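Side-chain contacts in histone-lysine N-methyltransferase family member SUVH9 (Arabidopsis thaliana, PDB 4NJ5), which acts in gene silencing and probably binds methylated DNA to recruit RNA polymerase V to chromatin, lacking methyltransferase activity of its own: residues L26-M31 and E422-L427; I322-D325 and T329-R332. One frame throughout, in Å; residues are numbered along the deposited sequence.

Interaction 1 (L26-M31 and E422-L427); sequences LRMFLM and EDWGDL
Leu427 does most of the work here, reaching with both methyl groups onto the side of the helical segment 26-31. Its CG stands beside the backbone N and anti to the carbonyl carbon (chi1 -55°), and from there the branch splits between two helix residues. CD1 meets the root of the Phe29 side chain, 3.5 Å from Phe29 CG and obliquely placed against the ring. CD2 takes the other direction and comes down on the helix backbone, 3.5 Å from Leu26 N, with Leu26 CB a looser neighbour at 4.2 Å. With Phe29 CG anti to the backbone N (chi1 171°), the ring starts out beside Leu427 CD1, which also touches Phe29 CB.

A second contact lies beside this one. The sulfur of Met28 meets the benzene part of the Trp424 indole, SD lying 3.6 Å from CZ2 of Trp424. This is a Met-aromatic contact with an oblique approach: SD is 4.7 Å from the centroid of the Trp424 six-membered ring, 62° off its normal. The two side chains cross at about a right angle.

No hydrogen bond joins the segments directly, so the join is apolar and largely buried. Trp424 lies within a type II beta turn from Asp423 to Asp426, with Gly425 in the position whose backbone angles call for glycine, and Leu427 follows directly after it.

The turn belongs to the SET region, in the loop between helix 397-405 and strand 448-450, and packs on the long N-terminal helix 8-35. Trp424 also lies against Met21, Asp24 and Ser25 of that helix, while Leu26 touches Met57 of helix 46-60.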
loop_
_atom_site.group_PDB
_atom_site.type_symbol
_atom_site.label_atom_id
_atom_site.label_comp_id
_atom_site.label_asym_id
_atom_site.label_seq_id
_atom_site.Cartn_x
_atom_site.Cartn_y
_atom_site.Cartn_z
ATOM N N LEU A 26 4.674 -13.135 3.779
ATOM C CA LEU A 26 4.832 -14.482 3.239
ATOM C C LEU A 26 5.199 -14.441 1.755
ATOM O O LEU A 26 6.151 -15.106 1.325
ATOM C CB LEU A 26 3.549 -15.290 3.435
ATOM C CG LEU A 26 3.661 -16.769 3.808
ATOM C CD1 LEU A 26 2.398 -17.494 3.365
ATOM C CD2 LEU A 26 4.895 -17.426 3.204
ATOM N N ARG A 27 4.436 -13.672 0.980
ATOM C CA ARG A 27 4.759 -13.465 -0.429
ATOM C C ARG A 27 6.217 -13.067 -0.589
ATOM O O ARG A 27 6.969 -13.705 -1.333
ATOM C CB ARG A 27 3.890 -12.364 -1.033
ATOM C CG ARG A 27 2.592 -12.823 -1.656
ATOM C CD ARG A 27 2.074 -11.773 -2.634
ATOM N NE ARG A 27 2.203 -10.415 -2.108
ATOM C CZ ARG A 27 3.099 -9.526 -2.534
ATOM N NH1 ARG A 27 3.949 -9.848 -3.500
ATOM N NH2 ARG A 27 3.143 -8.316 -1.990
ATOM N N MET A 28 6.609 -12.014 0.123
ATOM C CA MET A 28 7.971 -11.504 0.020
ATOM C C MET A 28 9.003 -12.574 0.374
ATOM O O MET A 28 10.071 -12.642 -0.234
ATOM C CB MET A 28 8.146 -10.253 0.884
ATOM C CG MET A 28 7.409 -9.036 0.336
ATOM S SD MET A 28 7.479 -7.603 1.426
ATOM C CE MET A 28 9.251 -7.326 1.496
ATOM N N PHE A 29 8.669 -13.422 1.341
ATOM C CA PHE A 29 9.568 -14.498 1.740
ATOM C C PHE A 29 9.750 -15.535 0.638
ATOM O O PHE A 29 10.869 -15.973 0.368
ATOM C CB PHE A 29 9.069 -15.184 3.009
ATOM C CG PHE A 29 9.829 -16.433 3.354
ATOM C CD1 PHE A 29 11.098 -16.355 3.908
ATOM C CD2 PHE A 29 9.278 -17.685 3.119
ATOM C CE1 PHE A 29 11.805 -17.499 4.223
ATOM C CE2 PHE A 29 9.981 -18.838 3.432
ATOM C CZ PHE A 29 11.246 -18.745 3.986
ATOM N N LEU A 30 8.642 -15.935 0.019
ATOM C CA LEU A 30 8.678 -16.888 -1.086
ATOM C C LEU A 30 9.495 -16.329 -2.247
ATOM O O LEU A 30 10.263 -17.060 -2.914
ATOM C CB LEU A 30 7.259 -17.197 -1.556
ATOM C CG LEU A 30 6.412 -17.928 -0.519
ATOM C CD1 LEU A 30 4.983 -18.111 -1.003
ATOM C CD2 LEU A 30 7.047 -19.274 -0.190
ATOM N N MET A 31 9.342 -15.025 -2.473
ATOM C CA MET A 31 10.142 -14.334 -3.480
ATOM C C MET A 31 11.636 -14.308 -3.123
ATOM O O MET A 31 12.489 -14.496 -3.989
ATOM C CB MET A 31 9.607 -12.918 -3.730
ATOM C CG MET A 31 8.109 -12.868 -3.996
ATOM S SD MET A 31 7.578 -11.666 -5.224
ATOM C CE MET A 31 7.409 -12.763 -6.624
ATOM N N GLU A 422 5.399 -3.637 14.098
ATOM C CA GLU A 422 6.592 -4.435 14.375
ATOM C C GLU A 422 6.468 -5.898 13.946
ATOM O O GLU A 422 7.467 -6.604 13.834
ATOM C CB GLU A 422 7.024 -4.293 15.841
ATOM C CG GLU A 422 7.711 -2.965 16.134
ATOM C CD GLU A 422 8.167 -2.825 17.574
ATOM O OE1 GLU A 422 7.996 -3.782 18.354
ATOM O OE2 GLU A 422 8.700 -1.751 17.928
ATOM N N ASP A 423 5.240 -6.341 13.700
ATOM C CA ASP A 423 5.001 -7.706 13.234
ATOM C C ASP A 423 5.225 -7.854 11.729
ATOM O O ASP A 423 5.027 -8.927 11.165
ATOM C CB ASP A 423 3.590 -8.170 13.602
ATOM C CG ASP A 423 3.425 -8.389 15.090
ATOM O OD1 ASP A 423 4.453 -8.534 15.795
ATOM O OD2 ASP A 423 2.268 -8.434 15.558
ATOM N N TRP A 424 5.629 -6.767 11.082
ATOM C CA TRP A 424 5.953 -6.789 9.658
ATOM C C TRP A 424 7.151 -7.703 9.402
ATOM O O TRP A 424 8.212 -7.539 10.005
ATOM C CB TRP A 424 6.233 -5.366 9.168
ATOM C CG TRP A 424 6.640 -5.266 7.738
ATOM C CD1 TRP A 424 7.837 -4.823 7.258
ATOM C CD2 TRP A 424 5.851 -5.615 6.593
ATOM N NE1 TRP A 424 7.843 -4.872 5.884
ATOM C CE2 TRP A 424 6.636 -5.354 5.451
ATOM C CE3 TRP A 424 4.559 -6.120 6.423
ATOM C CZ2 TRP A 424 6.172 -5.583 4.156
ATOM C CZ3 TRP A 424 4.099 -6.347 5.138
ATOM C CH2 TRP A 424 4.905 -6.079 4.021
ATOM N N GLY A 425 6.966 -8.688 8.530
ATOM C CA GLY A 425 8.012 -9.656 8.250
ATOM C C GLY A 425 7.933 -10.909 9.109
ATOM O O GLY A 425 8.666 -11.872 8.878
ATOM N N ASP A 426 7.047 -10.899 10.101
ATOM C CA ASP A 426 6.860 -12.051 10.982
ATOM C C ASP A 426 6.081 -13.147 10.256
ATOM O O ASP A 426 4.976 -12.921 9.774
ATOM C CB ASP A 426 6.138 -11.638 12.275
ATOM C CG ASP A 426 6.128 -12.740 13.335
ATOM O OD1 ASP A 426 5.923 -13.919 12.989
ATOM O OD2 ASP A 426 6.323 -12.423 14.527
ATOM N N LEU A 427 6.667 -14.337 10.198
ATOM C CA LEU A 427 6.056 -15.472 9.522
ATOM C C LEU A 427 5.794 -16.608 10.497
ATOM O O LEU A 427 5.573 -17.750 10.085
ATOM C CB LEU A 427 6.981 -15.973 8.415
ATOM C CG LEU A 427 7.413 -14.936 7.382
ATOM C CD1 LEU A 427 8.494 -15.511 6.489
ATOM C CD2 LEU A 427 6.214 -14.495 6.571
#

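Interaction 2 (I322-D325 and T329-R332); sequences IAYD and TLIR
Ile322 meets the other segment through its backbone, its carbonyl O lying 3.8 Å from CD1 of Ile331. Its own side chain leads off, to pack on Arg351.

At Ala323 the carbonyl O takes a nearly straight bond from Ile331 N (3.1 Å, 168° at the hydrogen), the donor arriving close to the line of the C=O. The same oxygen accepts a water at 2.6 Å, and that water takes the N-H of Arg332, carrying the pairing one residue further. The methyl of Ala323 sits 3.7 Å above one face of the Tyr324 ring, toward its rim.

Tyr324 and Leu330 form a single antiparallel beta bridge, a non-hydrogen-bonded pair with CA atoms 4.6 Å apart, flanked by the Ala323-Ile331 bond and by Asp325 N to Thr329 O (3.0 Å). The bridge closes a tight hairpin-like loop of the pre-SET region. The Tyr324 ring turns an edge toward the backbone at Thr329 C and Leu330 N, and lies with Leu330 against Ile337 of strand 337-338.

Asp325 sends its carboxylate back across the loop mouth. Its CG is wedged between the backbone N and the carbonyl carbon (chi1 64°), which brings OD1 within 2.8 Å of Thr329 N; the donor comes from above the carboxylate plane. OD1 also accepts the N-H of Asn327, an Asx turn, so two bonds hold this one oxygen. An alanine here is likely to leave the N-H groups of Asn327 and Thr329 without their shared acceptor and let the loop mouth shift. OD2 receives a water at 2.9 Å, which is also hydrogen-bonded to OG1 of Thr329, itself bonded to His382.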
loop_
_atom_site.group_PDB
_atom_site.type_symbol
_atom_site.label_atom_id
_atom_site.label_comp_id
_atom_site.label_asym_id
_atom_site.label_seq_id
_atom_site.Cartn_x
_atom_site.Cartn_y
_atom_site.Cartn_z
ATOM N N ILE A 322 20.238 -8.068 4.516
ATOM C CA ILE A 322 20.017 -6.878 3.708
ATOM C C ILE A 322 18.585 -6.396 3.911
ATOM O O ILE A 322 17.640 -7.172 3.796
ATOM C CB ILE A 322 20.258 -7.165 2.217
ATOM C CG1 ILE A 322 21.689 -7.648 1.987
ATOM C CG2 ILE A 322 19.994 -5.921 1.386
ATOM C CD1 ILE A 322 22.730 -6.557 2.106
ATOM N N ALA A 323 18.434 -5.112 4.217
ATOM C CA ALA A 323 17.137 -4.548 4.592
ATOM C C ALA A 323 16.020 -4.757 3.565
ATOM O O ALA A 323 14.856 -4.871 3.938
ATOM C CB ALA A 323 17.280 -3.072 4.920
ATOM N N TYR A 324 16.364 -4.806 2.282
ATOM C CA TYR A 324 15.342 -4.792 1.239
ATOM C C TYR A 324 15.364 -6.030 0.355
ATOM O O TYR A 324 16.404 -6.671 0.196
ATOM C CB TYR A 324 15.500 -3.554 0.354
ATOM C CG TYR A 324 15.865 -2.299 1.105
ATOM C CD1 TYR A 324 14.885 -1.464 1.622
ATOM C CD2 TYR A 324 17.192 -1.943 1.290
ATOM C CE1 TYR A 324 15.219 -0.309 2.304
ATOM C CE2 TYR A 324 17.537 -0.792 1.970
ATOM C CZ TYR A 324 16.547 0.023 2.474
ATOM O OH TYR A 324 16.892 1.171 3.155
ATOM N N ASP A 325 14.208 -6.354 -0.224
ATOM C CA ASP A 325 14.133 -7.411 -1.227
ATOM C C ASP A 325 14.580 -6.864 -2.584
ATOM O O ASP A 325 15.061 -5.732 -2.666
ATOM C CB ASP A 325 12.729 -8.051 -1.291
ATOM C CG ASP A 325 11.631 -7.079 -1.743
ATOM O OD1 ASP A 325 11.928 -5.947 -2.185
ATOM O OD2 ASP A 325 10.446 -7.471 -1.672
ATOM N N THR A 329 11.662 -3.255 -1.523
ATOM C CA THR A 329 10.695 -3.258 -0.428
ATOM C C THR A 329 11.337 -3.653 0.898
ATOM O O THR A 329 12.089 -4.626 0.967
ATOM C CB THR A 329 9.525 -4.222 -0.733
ATOM O OG1 THR A 329 8.998 -3.939 -2.035
ATOM C CG2 THR A 329 8.417 -4.077 0.296
ATOM N N LEU A 330 11.042 -2.892 1.949
ATOM C CA LEU A 330 11.530 -3.223 3.285
ATOM C C LEU A 330 10.979 -4.578 3.723
ATOM O O LEU A 330 9.776 -4.819 3.641
ATOM C CB LEU A 330 11.137 -2.144 4.300
ATOM C CG LEU A 330 11.667 -2.369 5.724
ATOM C CD1 LEU A 330 13.182 -2.234 5.760
ATOM C CD2 LEU A 330 11.022 -1.420 6.727
ATOM N N ILE A 331 11.864 -5.458 4.186
ATOM C CA ILE A 331 11.464 -6.789 4.631
ATOM C C ILE A 331 10.957 -6.769 6.075
ATOM O O ILE A 331 9.868 -7.265 6.367
ATOM C CB ILE A 331 12.620 -7.801 4.493
ATOM C CG1 ILE A 331 13.081 -7.890 3.033
ATOM C CG2 ILE A 331 12.195 -9.171 5.004
ATOM C CD1 ILE A 331 14.354 -8.698 2.827
ATOM N N ARG A 332 11.755 -6.189 6.970
ATOM C CA ARG A 332 11.379 -6.025 8.373
ATOM C C ARG A 332 11.995 -4.738 8.931
ATOM O O ARG A 332 12.954 -4.222 8.365
ATOM C CB ARG A 332 11.847 -7.224 9.200
ATOM C CG ARG A 332 13.361 -7.451 9.189
ATOM C CD ARG A 332 13.730 -8.730 9.933
ATOM N NE ARG A 332 12.616 -9.672 9.941
ATOM C CZ ARG A 332 12.409 -10.611 9.023
ATOM N NH1 ARG A 332 13.249 -10.760 8.009
ATOM N NH2 ARG A 332 11.359 -11.407 9.126
HETATM O O HOH W 1 14.611 -5.413 6.449
HETATM O O HOH W 2 8.174 -6.540 -3.252
#

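Interaction 2 is nested within the long chain loop that interaction 1 closes, and their centres are 10 Å apart. They meet at Leu330, whose carbonyl O accepts a probable hydrogen bond from Trp424 NE1 (3.0 Å), which would tie the indole to the pre-SET loop while its six-membered ring meets Met28. Met28 bridges the two as well: its CE lies 3.3 Å from Leu330 O, and its side chain touches Asp325 and Thr329. Helix 8-35, the loop 422-427 and the loop 322-332 thus touch one another through Met28, Trp424 and Leu330. At the far side, the side chain of Ile322 is about 6 Å from a zinc ion of the pre-SET cluster and about 5 Å from the side chains of Cys308 and Cys314.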